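Local structure of secretory pathway GDP dissociation inhibitor (Saccharomyces cerevisiae, 2BCG) at residues Lys302-Ile316 / Ile389-Arg403. The protein extracts GDP-bound Rab GTPases such as Ypt7 from membranes and blocks GDP release from Sec4, an essential role in the yeast secretory pathway. Residues are numbered along the deposited sequence; the frame is centred on the assembly and turned at random. Where two conformers were deposited one is given.
Sequences KCKSTGQRVIRAICI and IEEKFMGIAELFEPR
Lys304 CB stands over one face of the Arg403 guanidinium, 3.7 Å above the plane and offset toward its rim; water 1, in plane at the edge, links Arg403 NH2 to Cys303 O. Lys304 O lies at the Phe400 ring edge, near its plane. The Phe393 ring takes Ile314 O and Ile316 CD1 at its edge, with Ile316 CD1 3.6 Å from Phe393 CE2; Tyr59 meets this ring edge-to-face. Val310, on the same strand as Arg312, sets CG1 over one face of that guanidinium, toward the rim; Arg312 NH2 bonds Tyr417 O, and Arg312 NH1 touches Ala397 CB at 3.6 Å.

Strands 308-316 and 391-402 run antiparallel (154° between directions), with paired backbone bonds at Val310/Ala397, Arg312/Gly395 and Ile314/Phe393. Bridges are interrupted between Ser305 and Arg309, where a register shift of two marks a beta bulge at the Gly307 corner. Here Ser305 OG gives a 2.8 Å hydrogen bond to Glu398 OE1, on the anti side, and accepts from Gly307 N in an ST turn. Glu398 reaches it with CG trans to the backbone N (chi1 -169°) and an extended chain. With an alanine here, Ser305 OG would probably lose its carboxylate acceptor and be freer to turn away from Gly307 N. Leu399 CG packs 3.8 Å from Val310 CG2. Met394 chi1 and chi2 (-75°) place SD 3.6 Å from Ala313 CB, and chi3 turns CE toward Ile311 CD1. Glu390 and Glu391 both face Ile316 in a classic bulge: Glu390 N bonds Ile316 O, Glu391 N only weakly.

Glu401 OE2 forms a salt bridge with Arg415, and water 3 joins OE1 to Ser305 O. Main-chain bonds thus run through both arms; apolar side chains reinforce them mainly along 310-316, while Ser305-Glu398 and waters 1 to 3 add polar links near Gly307 and at the Lys302/Arg403 end.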
# COMPACT_ATOMS: atom_id res chain seq x y z
N LYS A 302 -17.61 20.46 -0.18
CA LYS A 302 -18.56 19.37 -0.39
C LYS A 302 -18.46 18.32 0.71
O LYS A 302 -19.11 17.26 0.61
CB LYS A 302 -18.28 18.68 -1.73
CG LYS A 302 -18.46 19.54 -2.96
CD LYS A 302 -19.91 19.55 -3.44
CE LYS A 302 -20.12 20.60 -4.51
NZ LYS A 302 -21.46 20.46 -5.15
N CYS A 303 -17.66 18.61 1.75
CA CYS A 303 -17.47 17.66 2.85
C CYS A 303 -17.80 18.31 4.18
O CYS A 303 -17.85 19.55 4.27
CB CYS A 303 -16.04 17.15 2.92
SG CYS A 303 -15.57 16.26 1.45
N LYS A 304 -18.05 17.48 5.17
CA LYS A 304 -18.36 17.94 6.52
C LYS A 304 -17.53 17.16 7.54
O LYS A 304 -17.17 16.00 7.31
CB LYS A 304 -19.86 17.76 6.82
CG LYS A 304 -20.38 16.31 6.72
CD LYS A 304 -21.92 16.19 6.87
CE LYS A 304 -22.37 14.74 6.92
NZ LYS A 304 -23.86 14.53 7.03
N SER A 305 -17.22 17.82 8.65
CA SER A 305 -16.55 17.13 9.73
C SER A 305 -17.47 16.05 10.31
O SER A 305 -18.68 16.24 10.40
CB SER A 305 -16.17 18.12 10.82
OG SER A 305 -15.71 17.41 11.95
N THR A 306 -16.89 14.91 10.68
CA THR A 306 -17.65 13.90 11.40
C THR A 306 -17.79 14.31 12.87
O THR A 306 -18.52 13.66 13.62
CB THR A 306 -16.96 12.54 11.35
OG1 THR A 306 -15.77 12.63 12.15
CG2 THR A 306 -16.59 12.16 9.91
N GLY A 307 -17.10 15.38 13.26
CA GLY A 307 -17.07 15.84 14.66
C GLY A 307 -16.01 15.16 15.51
O GLY A 307 -16.00 15.30 16.75
N GLN A 308 -15.11 14.43 14.86
CA GLN A 308 -14.02 13.75 15.56
C GLN A 308 -12.66 14.20 15.06
O GLN A 308 -12.45 14.44 13.88
CB GLN A 308 -14.12 12.25 15.36
CG GLN A 308 -15.39 11.63 15.86
CD GLN A 308 -15.54 10.22 15.38
OE1 GLN A 308 -15.47 9.29 16.16
NE2 GLN A 308 -15.74 10.05 14.06
N ARG A 309 -11.72 14.33 15.99
CA ARG A 309 -10.35 14.62 15.65
C ARG A 309 -9.52 13.47 16.20
O ARG A 309 -9.75 13.01 17.33
CB ARG A 309 -9.85 15.90 16.33
CG ARG A 309 -10.41 17.19 15.76
CD ARG A 309 -9.62 18.39 16.29
NE ARG A 309 -9.53 18.44 17.75
CZ ARG A 309 -8.51 18.97 18.45
NH1 ARG A 309 -7.45 19.45 17.82
NH2 ARG A 309 -8.56 18.99 19.77
N VAL A 310 -8.56 13.02 15.41
CA VAL A 310 -7.72 11.90 15.81
C VAL A 310 -6.31 12.41 16.05
O VAL A 310 -5.73 13.06 15.18
CB VAL A 310 -7.68 10.83 14.69
CG1 VAL A 310 -6.91 9.59 15.16
CG2 VAL A 310 -9.09 10.42 14.28
N ILE A 311 -5.75 12.09 17.22
CA ILE A 311 -4.34 12.42 17.44
C ILE A 311 -3.52 11.19 17.06
O ILE A 311 -3.92 10.04 17.42
CB ILE A 311 -4.03 12.88 18.89
CG1 ILE A 311 -2.55 13.23 19.05
CG2 ILE A 311 -4.52 11.87 19.91
CD1 ILE A 311 -2.22 14.04 20.30
N ARG A 312 -2.43 11.42 16.32
CA ARG A 312 -1.53 10.34 15.92
C ARG A 312 -0.11 10.75 16.29
O ARG A 312 0.39 11.81 15.85
CB ARG A 312 -1.66 10.04 14.42
CG ARG A 312 -3.07 9.54 14.05
CD ARG A 312 -3.29 9.36 12.58
NE ARG A 312 -4.57 8.71 12.28
CZ ARG A 312 -5.54 9.21 11.50
NH1 ARG A 312 -5.40 10.38 10.90
NH2 ARG A 312 -6.64 8.49 11.27
N ALA A 313 0.48 9.93 17.15
CA ALA A 313 1.81 10.23 17.67
C ALA A 313 2.72 9.14 17.14
O ALA A 313 2.61 8.00 17.54
CB ALA A 313 1.84 10.19 19.20
N ILE A 314 3.62 9.52 16.25
CA ILE A 314 4.58 8.61 15.66
C ILE A 314 5.84 8.64 16.52
O ILE A 314 6.50 9.69 16.64
CB ILE A 314 4.89 9.03 14.20
CG1 ILE A 314 3.62 9.05 13.33
CG2 ILE A 314 6.03 8.17 13.61
CD1 ILE A 314 3.84 9.80 12.02
N CYS A 315 6.12 7.52 17.17
CA CYS A 315 7.26 7.44 18.08
C CYS A 315 8.33 6.55 17.51
O CYS A 315 8.01 5.49 16.96
CB CYS A 315 6.82 6.83 19.41
SG CYS A 315 5.51 7.83 20.19
N ILE A 316 9.58 7.00 17.63
CA ILE A 316 10.72 6.19 17.22
C ILE A 316 11.40 5.68 18.47
O ILE A 316 11.70 6.44 19.38
CB ILE A 316 11.75 6.97 16.39
CG1 ILE A 316 11.14 7.50 15.09
CG2 ILE A 316 12.99 6.08 16.13
CD1 ILE A 316 12.11 8.46 14.30
N ILE A 389 11.64 6.85 24.67
CA ILE A 389 11.26 7.22 23.29
C ILE A 389 12.33 8.17 22.74
O ILE A 389 12.69 9.17 23.41
CB ILE A 389 9.84 7.87 23.25
CG1 ILE A 389 8.75 6.88 23.73
CG2 ILE A 389 9.57 8.45 21.84
CD1 ILE A 389 7.41 7.55 24.13
N GLU A 390 12.86 7.86 21.57
CA GLU A 390 13.91 8.68 20.96
C GLU A 390 13.38 9.98 20.41
O GLU A 390 13.98 11.04 20.61
CB GLU A 390 14.64 7.91 19.87
CG GLU A 390 15.80 8.64 19.25
CD GLU A 390 16.80 7.70 18.63
OE1 GLU A 390 16.38 6.62 18.17
OE2 GLU A 390 18.00 8.04 18.60
N GLU A 391 12.27 9.88 19.66
CA GLU A 391 11.63 11.07 19.08
C GLU A 391 10.16 10.80 18.94
O GLU A 391 9.72 9.66 18.74
CB GLU A 391 12.26 11.34 17.71
CG GLU A 391 11.96 12.68 17.10
CD GLU A 391 12.31 13.82 18.02
OE1 GLU A 391 13.43 14.35 17.86
OE2 GLU A 391 11.49 14.15 18.92
N LYS A 392 9.39 11.88 19.03
CA LYS A 392 7.94 11.84 18.83
C LYS A 392 7.61 12.85 17.72
O LYS A 392 8.14 13.99 17.73
CB LYS A 392 7.22 12.33 20.09
CG LYS A 392 7.29 11.46 21.30
CD LYS A 392 6.52 12.13 22.43
CE LYS A 392 6.57 11.27 23.67
NZ LYS A 392 6.15 12.05 24.88
N PHE A 393 6.71 12.45 16.82
CA PHE A 393 6.18 13.36 15.80
C PHE A 393 4.66 13.35 15.93
O PHE A 393 4.02 12.32 15.68
CB PHE A 393 6.61 12.89 14.41
CG PHE A 393 8.11 12.76 14.26
CD1 PHE A 393 8.89 13.81 13.75
CD2 PHE A 393 8.76 11.58 14.64
CE1 PHE A 393 10.31 13.68 13.62
CE2 PHE A 393 10.16 11.46 14.50
CZ PHE A 393 10.91 12.52 14.00
N MET A 394 4.10 14.48 16.34
CA MET A 394 2.71 14.52 16.75
C MET A 394 1.89 15.26 15.72
O MET A 394 2.26 16.36 15.29
CB MET A 394 2.53 15.29 18.06
CG MET A 394 3.54 15.05 19.18
SD MET A 394 3.11 13.48 19.87
CE MET A 394 1.65 13.88 20.79
N GLY A 395 0.76 14.67 15.37
CA GLY A 395 -0.16 15.28 14.40
C GLY A 395 -1.58 15.06 14.87
O GLY A 395 -1.89 14.08 15.58
N ILE A 396 -2.46 15.98 14.47
CA ILE A 396 -3.90 15.84 14.74
C ILE A 396 -4.64 16.02 13.42
O ILE A 396 -4.34 16.94 12.66
CB ILE A 396 -4.37 16.87 15.80
CG1 ILE A 396 -3.62 16.59 17.12
CG2 ILE A 396 -5.88 16.83 15.93
CD1 ILE A 396 -3.91 17.63 18.22
N ALA A 397 -5.56 15.11 13.13
CA ALA A 397 -6.34 15.16 11.90
C ALA A 397 -7.84 15.25 12.22
O ALA A 397 -8.34 14.50 13.05
CB ALA A 397 -6.05 13.94 11.03
N GLU A 398 -8.55 16.17 11.55
CA GLU A 398 -10.00 16.20 11.65
C GLU A 398 -10.54 15.25 10.60
O GLU A 398 -10.04 15.23 9.48
CB GLU A 398 -10.53 17.63 11.42
CG GLU A 398 -12.01 17.72 11.77
CD GLU A 398 -12.52 19.15 11.92
OE1 GLU A 398 -13.70 19.30 12.31
OE2 GLU A 398 -11.77 20.10 11.63
N LEU A 399 -11.52 14.43 10.96
CA LEU A 399 -12.12 13.47 10.03
C LEU A 399 -13.27 14.10 9.24
O LEU A 399 -14.18 14.71 9.82
CB LEU A 399 -12.63 12.24 10.76
CG LEU A 399 -11.59 11.52 11.60
CD1 LEU A 399 -12.30 10.29 12.17
CD2 LEU A 399 -10.36 11.15 10.74
N PHE A 400 -13.22 13.91 7.92
CA PHE A 400 -14.26 14.43 7.00
C PHE A 400 -15.02 13.33 6.28
O PHE A 400 -14.53 12.20 6.09
CB PHE A 400 -13.62 15.41 6.00
CG PHE A 400 -13.00 16.59 6.66
CD1 PHE A 400 -11.61 16.64 6.85
CD2 PHE A 400 -13.80 17.64 7.14
CE1 PHE A 400 -11.03 17.73 7.49
CE2 PHE A 400 -13.22 18.73 7.79
CZ PHE A 400 -11.82 18.77 7.99
N GLU A 401 -16.27 13.64 5.90
CA GLU A 401 -17.05 12.73 5.08
C GLU A 401 -17.81 13.58 4.07
O GLU A 401 -17.97 14.77 4.28
CB GLU A 401 -18.03 11.90 5.93
CG GLU A 401 -19.01 12.76 6.73
CD GLU A 401 -19.97 11.94 7.56
OE1 GLU A 401 -20.54 12.51 8.52
OE2 GLU A 401 -20.18 10.75 7.27
N PRO A 402 -18.21 12.98 2.95
CA PRO A 402 -18.98 13.77 1.98
C PRO A 402 -20.35 14.15 2.54
O PRO A 402 -20.97 13.37 3.25
CB PRO A 402 -19.16 12.83 0.79
CG PRO A 402 -18.76 11.48 1.23
CD PRO A 402 -17.99 11.59 2.50
N ARG A 403 -20.78 15.35 2.17
CA ARG A 403 -22.12 15.82 2.53
C ARG A 403 -23.18 15.01 1.78
O ARG A 403 -24.25 14.71 2.34
CB ARG A 403 -22.21 17.31 2.22
CG ARG A 403 -21.41 18.20 3.16
CD ARG A 403 -21.53 19.68 2.81
NE ARG A 403 -20.60 20.50 3.59
CZ ARG A 403 -20.80 20.90 4.86
NH1 ARG A 403 -21.92 20.58 5.50
NH2 ARG A 403 -19.87 21.62 5.48
O HOH W 1 -17.70 22.41 4.16
O HOH W 2 -25.05 15.98 4.69
O HOH W 3 -21.05 14.39 10.33
O HOH W 4 -3.71 12.59 13.14